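Local coordinates for protein pyruvate kinase (Cryptosporidium parvum, PDB 4DRS) that probably catalyses the last step of glycolysis, interconverting phosphoenolpyruvate plus ADP and pyruvate plus ATP, with magnesium and potassium ions, at residues A[59-71]-A[365-379]. Residues are numbered along the deposited sequence; the frame is centred on the assembly and turned at random.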
ATOM      1  N   VAL A  59       8.682   8.169  52.153  1.00 48.44           N
ATOM      2  CA  VAL A  59       9.658   7.339  51.440  1.00 47.50           C
ATOM      3  C   VAL A  59       9.102   5.964  51.059  1.00 47.89           C
ATOM      4  O   VAL A  59       9.221   5.536  49.909  1.00 47.42           O
ATOM      5  CB  VAL A  59      10.961   7.166  52.264  1.00 46.60           C
ATOM      6  CG1 VAL A  59      11.923   6.203  51.578  1.00 45.44           C
ATOM      7  CG2 VAL A  59      11.640   8.507  52.487  1.00 46.41           C
ATOM      8  N   GLU A  60       8.498   5.284  52.029  1.00 49.25           N
ATOM      9  CA  GLU A  60       7.937   3.955  51.816  1.00 50.44           C
ATOM     10  C   GLU A  60       6.926   3.935  50.667  1.00 48.68           C
ATOM     11  O   GLU A  60       6.988   3.058  49.800  1.00 47.89           O
ATOM     12  CB  GLU A  60       7.306   3.422  53.108  1.00 53.45           C
ATOM     13  CG  GLU A  60       6.991   1.931  53.084  1.00 57.85           C
ATOM     14  CD  GLU A  60       8.214   1.065  52.816  1.00 60.20           C
ATOM     15  OE1 GLU A  60       9.258   1.267  53.481  1.00 60.84           O
ATOM     16  OE2 GLU A  60       8.129   0.175  51.939  1.00 61.96           O
ATOM     17  N   SER A  61       6.009   4.902  50.663  1.00 46.98           N
ATOM     18  CA  SER A  61       5.007   5.021  49.603  1.00 45.95           C
ATOM     19  C   SER A  61       5.630   5.325  48.244  1.00 44.33           C
ATOM     20  O   SER A  61       5.185   4.805  47.218  1.00 44.22           O
ATOM     21  CB  SER A  61       3.987   6.106  49.933  1.00 46.45           C
ATOM     22  OG  SER A  61       3.216   5.751  51.059  1.00 48.53           O
ATOM     23  N   LEU A  62       6.652   6.175  48.243  1.00 41.93           N
ATOM     24  CA  LEU A  62       7.325   6.553  47.008  1.00 41.03           C
ATOM     25  C   LEU A  62       8.088   5.379  46.383  1.00 40.09           C
ATOM     26  O   LEU A  62       8.067   5.201  45.168  1.00 38.64           O
ATOM     27  CB  LEU A  62       8.221   7.774  47.236  1.00 40.91           C
ATOM     28  CG  LEU A  62       7.442   9.087  47.407  1.00 41.18           C
ATOM     29  CD1 LEU A  62       8.271  10.144  48.118  1.00 40.86           C
ATOM     30  CD2 LEU A  62       6.940   9.604  46.066  1.00 40.62           C
ATOM     31  N   ILE A  63       8.736   4.576  47.223  1.00 40.30           N
ATOM     32  CA  ILE A  63       9.370   3.335  46.786  1.00 40.55           C
ATOM     33  C   ILE A  63       8.324   2.431  46.133  1.00 41.01           C
ATOM     34  O   ILE A  63       8.549   1.896  45.037  1.00 41.25           O
ATOM     35  CB  ILE A  63      10.050   2.605  47.963  1.00 41.13           C
ATOM     36  CG1 ILE A  63      11.306   3.359  48.408  1.00 40.74           C
ATOM     37  CG2 ILE A  63      10.398   1.170  47.591  1.00 41.30           C
ATOM     38  CD1 ILE A  63      11.888   2.853  49.711  1.00 40.52           C
ATOM     39  N   GLY A  64       7.180   2.284  46.802  1.00 40.77           N
ATOM     40  CA  GLY A  64       6.057   1.524  46.269  1.00 41.41           C
ATOM     41  C   GLY A  64       5.649   2.001  44.885  1.00 41.29           C
ATOM     42  O   GLY A  64       5.474   1.191  43.976  1.00 41.47           O
ATOM     43  N   LEU A  65       5.522   3.318  44.726  1.00 40.26           N
ATOM     44  CA  LEU A  65       5.160   3.918  43.442  1.00 40.40           C
ATOM     45  C   LEU A  65       6.163   3.609  42.330  1.00 40.05           C
ATOM     46  O   LEU A  65       5.766   3.371  41.184  1.00 40.16           O
ATOM     47  CB  LEU A  65       4.961   5.429  43.574  1.00 40.60           C
ATOM     48  CG  LEU A  65       3.755   5.904  44.387  1.00 41.34           C
ATOM     49  CD1 LEU A  65       3.829   7.413  44.580  1.00 41.35           C
ATOM     50  CD2 LEU A  65       2.439   5.505  43.733  1.00 41.36           C
ATOM     51  N   ILE A  66       7.451   3.607  42.672  1.00 39.09           N
ATOM     52  CA  ILE A  66       8.489   3.180  41.738  1.00 39.41           C
ATOM     53  C   ILE A  66       8.277   1.713  41.329  1.00 41.14           C
ATOM     54  O   ILE A  66       8.322   1.382  40.142  1.00 40.65           O
ATOM     55  CB  ILE A  66       9.912   3.403  42.312  1.00 38.87           C
ATOM     56  CG1 ILE A  66      10.135   4.893  42.628  1.00 37.31           C
ATOM     57  CG2 ILE A  66      10.977   2.880  41.346  1.00 37.94           C
ATOM     58  CD1 ILE A  66      11.389   5.197  43.418  1.00 36.96           C
ATOM     59  N   ASP A  67       8.018   0.847  42.311  1.00 42.72           N
ATOM     60  CA  ASP A  67       7.811  -0.582  42.053  1.00 44.28           C
ATOM     61  C   ASP A  67       6.592  -0.853  41.176  1.00 45.47           C
ATOM     62  O   ASP A  67       6.577  -1.817  40.405  1.00 45.42           O
ATOM     63  CB  ASP A  67       7.700  -1.363  43.363  1.00 46.10           C
ATOM     64  CG  ASP A  67       9.043  -1.535  44.063  1.00 47.70           C
ATOM     65  OD1 ASP A  67      10.094  -1.262  43.440  1.00 47.58           O
ATOM     66  OD2 ASP A  67       9.048  -1.954  45.242  1.00 49.32           O
ATOM     67  N   LYS A  68       5.579   0.004  41.293  1.00 45.01           N
ATOM     68  CA  LYS A  68       4.353  -0.139  40.520  1.00 45.23           C
ATOM     69  C   LYS A  68       4.499   0.432  39.109  1.00 44.62           C
ATOM     70  O   LYS A  68       3.713   0.100  38.219  1.00 45.65           O
ATOM     71  CB  LYS A  68       3.165   0.519  41.239  1.00 47.37           C
ATOM     72  CG  LYS A  68       2.954   0.116  42.697  1.00 49.05           C
ATOM     73  CD  LYS A  68       2.498  -1.324  42.851  1.00 51.84           C
ATOM     74  CE  LYS A  68       2.388  -1.708  44.321  1.00 54.23           C
ATOM     75  NZ  LYS A  68       2.152  -3.170  44.495  1.00 56.48           N
ATOM     76  N   GLY A  69       5.487   1.302  38.905  1.00 43.08           N
ATOM     77  CA  GLY A  69       5.786   1.806  37.566  1.00 41.36           C
ATOM     78  C   GLY A  69       6.008   3.296  37.369  1.00 40.05           C
ATOM     79  O   GLY A  69       6.082   3.754  36.227  1.00 39.52           O
ATOM     80  N   MET A  70       6.122   4.059  38.456  1.00 39.36           N
ATOM     81  CA  MET A  70       6.324   5.515  38.340  1.00 39.07           C
ATOM     82  C   MET A  70       7.650   5.850  37.661  1.00 38.31           C
ATOM     83  O   MET A  70       8.709   5.407  38.105  1.00 39.21           O
ATOM     84  CB  MET A  70       6.231   6.214  39.707  1.00 38.69           C
ATOM     85  CG  MET A  70       6.473   7.722  39.655  1.00 38.54           C
ATOM     86  SD  MET A  70       6.418   8.569  41.250  1.00 39.63           S
ATOM     87  CE  MET A  70       7.819   7.833  42.094  1.00 37.24           C
ATOM     88  N   SER A  71       7.577   6.621  36.580  1.00 37.69           N
ATOM     89  CA  SER A  71       8.767   7.107  35.878  1.00 37.28           C
ATOM     90  C   SER A  71       9.141   8.499  36.371  1.00 35.45           C
ATOM     91  O   SER A  71      10.320   8.812  36.544  1.00 35.34           O
ATOM     92  CB  SER A  71       8.522   7.179  34.367  1.00 38.33           C
ATOM     93  OG  SER A  71       8.087   5.941  33.843  1.00 41.09           O
ATOM     94  N   THR A 365      -3.218   9.230  43.116  1.00 82.58           N
ATOM     95  CA  THR A 365      -2.043   9.034  43.963  1.00 82.29           C
ATOM     96  C   THR A 365      -1.877  10.160  44.991  1.00 83.16           C
ATOM     97  O   THR A 365      -1.568   9.896  46.156  1.00 83.53           O
ATOM     98  CB  THR A 365      -0.752   8.887  43.128  1.00 80.35           C
ATOM     99  OG1 THR A 365      -0.695   9.919  42.133  1.00 78.58           O
ATOM    100  CG2 THR A 365      -0.711   7.532  42.444  1.00 78.72           C
ATOM    101  N   ALA A 366      -2.098  11.402  44.552  1.00 81.64           N
ATOM    102  CA  ALA A 366      -1.918  12.591  45.391  1.00 82.01           C
ATOM    103  C   ALA A 366      -2.726  12.551  46.691  1.00 84.26           C
ATOM    104  O   ALA A 366      -2.165  12.681  47.780  1.00 82.60           O
ATOM    105  CB  ALA A 366      -2.239  13.855  44.602  1.00 82.09           C
ATOM    106  N   ASN A 367      -4.038  12.367  46.574  1.00 84.76           N
ATOM    107  CA  ASN A 367      -4.911  12.304  47.749  1.00 87.35           C
ATOM    108  C   ASN A 367      -5.997  11.225  47.658  1.00 87.52           C
ATOM    109  O   ASN A 367      -7.078  11.362  48.239  1.00 89.48           O
ATOM    110  CB  ASN A 367      -5.502  13.686  48.077  1.00 89.91           C
ATOM    111  CG  ASN A 367      -5.916  14.459  46.839  1.00 89.64           C
ATOM    112  OD1 ASN A 367      -6.811  14.046  46.101  1.00 91.70           O
ATOM    113  ND2 ASN A 367      -5.268  15.596  46.611  1.00 88.47           N
ATOM    114  N   GLY A 368      -5.688  10.149  46.934  1.00 86.13           N
ATOM    115  CA  GLY A 368      -6.594   9.012  46.792  1.00 84.97           C
ATOM    116  C   GLY A 368      -6.456   8.003  47.918  1.00 85.18           C
ATOM    117  O   GLY A 368      -5.443   7.976  48.621  1.00 84.54           O
ATOM    118  N   ALA A 369      -7.481   7.170  48.085  1.00 84.63           N
ATOM    119  CA  ALA A 369      -7.470   6.126  49.104  1.00 85.91           C
ATOM    120  C   ALA A 369      -6.644   4.917  48.664  1.00 86.17           C
ATOM    121  O   ALA A 369      -6.138   4.170  49.503  1.00 87.01           O
ATOM    122  CB  ALA A 369      -8.889   5.707  49.461  1.00 86.06           C
ATOM    123  N   PHE A 370      -6.508   4.736  47.349  1.00 85.54           N
ATOM    124  CA  PHE A 370      -5.773   3.598  46.788  1.00 83.94           C
ATOM    125  C   PHE A 370      -4.752   4.028  45.727  1.00 82.29           C
ATOM    126  O   PHE A 370      -4.959   3.794  44.532  1.00 80.55           O
ATOM    127  CB  PHE A 370      -6.749   2.555  46.220  1.00 84.52           C
ATOM    128  CG  PHE A 370      -7.772   2.073  47.214  1.00 85.83           C
ATOM    129  CD1 PHE A 370      -7.462   1.057  48.117  1.00 86.52           C
ATOM    130  CD2 PHE A 370      -9.045   2.636  47.253  1.00 85.48           C
ATOM    131  CE1 PHE A 370      -8.403   0.614  49.037  1.00 87.14           C
ATOM    132  CE2 PHE A 370      -9.990   2.195  48.169  1.00 86.31           C
ATOM    133  CZ  PHE A 370      -9.669   1.184  49.061  1.00 87.18           C
ATOM    134  N   PRO A 371      -3.635   4.651  46.163  1.00 82.01           N
ATOM    135  CA  PRO A 371      -2.619   5.166  45.240  1.00 80.55           C
ATOM    136  C   PRO A 371      -1.838   4.065  44.521  1.00 78.51           C
ATOM    137  O   PRO A 371      -1.575   4.187  43.321  1.00 78.29           O
ATOM    138  CB  PRO A 371      -1.678   5.972  46.155  1.00 81.85           C
ATOM    139  CG  PRO A 371      -2.408   6.134  47.450  1.00 82.85           C
ATOM    140  CD  PRO A 371      -3.262   4.911  47.564  1.00 82.98           C
ATOM    141  N   PHE A 372      -1.479   3.007  45.247  1.00 76.60           N
ATOM    142  CA  PHE A 372      -0.670   1.915  44.698  1.00 74.76           C
ATOM    143  C   PHE A 372      -1.423   1.053  43.687  1.00 72.17           C
ATOM    144  O   PHE A 372      -0.857   0.657  42.665  1.00 69.86           O
ATOM    145  CB  PHE A 372      -0.103   1.041  45.818  1.00 75.56           C
ATOM    146  CG  PHE A 372       0.726   1.797  46.812  1.00 77.36           C
ATOM    147  CD1 PHE A 372       2.047   2.132  46.525  1.00 76.48           C
ATOM    148  CD2 PHE A 372       0.185   2.178  48.038  1.00 79.05           C
ATOM    149  CE1 PHE A 372       2.811   2.831  47.443  1.00 76.69           C
ATOM    150  CE2 PHE A 372       0.947   2.880  48.961  1.00 79.94           C
ATOM    151  CZ  PHE A 372       2.260   3.204  48.662  1.00 79.45           C
ATOM    152  N   ASP A 373      -2.691   0.769  43.985  1.00 71.86           N
ATOM    153  CA  ASP A 373      -3.556  -0.003  43.090  1.00 70.64           C
ATOM    154  C   ASP A 373      -3.698   0.645  41.710  1.00 67.04           C
ATOM    155  O   ASP A 373      -3.596  -0.035  40.689  1.00 65.78           O
ATOM    156  CB  ASP A 373      -4.938  -0.207  43.722  1.00 74.68           C
ATOM    157  CG  ASP A 373      -4.911  -1.165  44.904  1.00 78.78           C
ATOM    158  OD1 ASP A 373      -4.261  -2.231  44.803  1.00 80.19           O
ATOM    159  OD2 ASP A 373      -5.554  -0.856  45.933  1.00 80.89           O
ATOM    160  N   ALA A 374      -3.916   1.960  41.696  1.00 63.42           N
ATOM    161  CA  ALA A 374      -4.120   2.719  40.461  1.00 60.47           C
ATOM    162  C   ALA A 374      -2.936   2.636  39.495  1.00 57.73           C
ATOM    163  O   ALA A 374      -3.110   2.279  38.326  1.00 55.63           O
ATOM    164  CB  ALA A 374      -4.460   4.170  40.777  1.00 61.09           C
ATOM    165  N   VAL A 375      -1.740   2.956  39.991  1.00 55.54           N
ATOM    166  CA  VAL A 375      -0.517   2.898  39.193  1.00 53.39           C
ATOM    167  C   VAL A 375      -0.343   1.520  38.566  1.00 52.65           C
ATOM    168  O   VAL A 375      -0.061   1.403  37.372  1.00 51.47           O
ATOM    169  CB  VAL A 375       0.734   3.224  40.037  1.00 53.29           C
ATOM    170  CG1 VAL A 375       1.980   3.268  39.165  1.00 52.15           C
ATOM    171  CG2 VAL A 375       0.562   4.545  40.757  1.00 55.04           C
ATOM    172  N   ASN A 376      -0.519   0.489  39.384  1.00 52.91           N
ATOM    173  CA  ASN A 376      -0.340  -0.886  38.955  1.00 53.47           C
ATOM    174  C   ASN A 376      -1.316  -1.274  37.842  1.00 51.96           C
ATOM    175  O   ASN A 376      -0.926  -1.877  36.842  1.00 49.63           O
ATOM    176  CB  ASN A 376      -0.461  -1.826  40.154  1.00 56.03           C
ATOM    177  CG  ASN A 376       0.021  -3.222  39.841  1.00 57.60           C
ATOM    178  OD1 ASN A 376      -0.741  -4.058  39.354  1.00 58.86           O
ATOM    179  ND2 ASN A 376       1.293  -3.483  40.115  1.00 58.89           N
ATOM    180  N   VAL A 377      -2.580  -0.908  38.028  1.00 51.87           N
ATOM    181  CA  VAL A 377      -3.613  -1.061  37.007  1.00 52.89           C
ATOM    182  C   VAL A 377      -3.237  -0.310  35.715  1.00 51.11           C
ATOM    183  O   VAL A 377      -3.232  -0.898  34.627  1.00 49.52           O
ATOM    184  CB  VAL A 377      -4.988  -0.599  37.557  1.00 54.62           C
ATOM    185  CG1 VAL A 377      -5.970  -0.270  36.438  1.00 53.98           C
ATOM    186  CG2 VAL A 377      -5.563  -1.657  38.491  1.00 56.39           C
ATOM    187  N   MET A 378      -2.903   0.972  35.852  1.00 50.23           N
ATOM    188  CA  MET A 378      -2.547   1.816  34.713  1.00 50.69           C
ATOM    189  C   MET A 378      -1.376   1.222  33.929  1.00 48.09           C
ATOM    190  O   MET A 378      -1.393   1.198  32.696  1.00 45.66           O
ATOM    191  CB  MET A 378      -2.230   3.247  35.173  1.00 54.15           C
ATOM    192  CG  MET A 378      -2.255   4.280  34.052  1.00 58.89           C
ATOM    193  SD  MET A 378      -2.439   6.005  34.576  1.00 67.76           S
ATOM    194  CE  MET A 378      -0.780   6.382  35.135  1.00 62.19           C
ATOM    195  N   SER A 379      -0.379   0.728  34.659  1.00 46.73           N
ATOM    196  CA  SER A 379       0.805   0.113  34.071  1.00 46.40           C
ATOM    197  C   SER A 379       0.468  -1.110  33.214  1.00 46.59           C
ATOM    198  O   SER A 379       0.958  -1.241  32.089  1.00 45.86           O
ATOM    199  CB  SER A 379       1.801  -0.267  35.169  1.00 46.36           C
ATOM    200  OG  SER A 379       2.948  -0.886  34.622  1.00 46.88           O
TER
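With CG of F372 beside its backbone N (chi1 -57°) and the ring turned about crosswise (chi2 -80°), the phenyl reaches from helix 371-379 to helix 59-68 and sits as a knob among S61, G64, L65 and K68. It arrives rim first: CE1 lies 3.1 Å from S61 O, and CZ 3.6 Å from S61 CB. G64, lacking a side chain, lets CE1 come within 3.7 Å of its CA. In return L65 inserts among T365, P371, F372 and V375, its CD2 3.6 Å from V375 CG2. K68 CB packs 3.6 Å from V375 CG1; beyond CG, which stands at the F372 ring's edge, a bend at chi2 (-69°) takes the methylenes past F372 O and CB, and CD packs 3.7 Å from N376 ND2. The helix then ends at G69 in a Schellman motif, where K68 O faces S379 CB, while S379 OG bonds R44. The helices run nearly parallel, axes 9.0 Å apart, as the first and last outer helices of the TIM barrel where its ring closes; M70 and V375 both reach C50 on the first strand. No hydrogen bond crosses; van der Waals interlocking, including K68's aliphatic part, mainly holds the helices, with the ring's C-H edge probably favourably placed against S61 O.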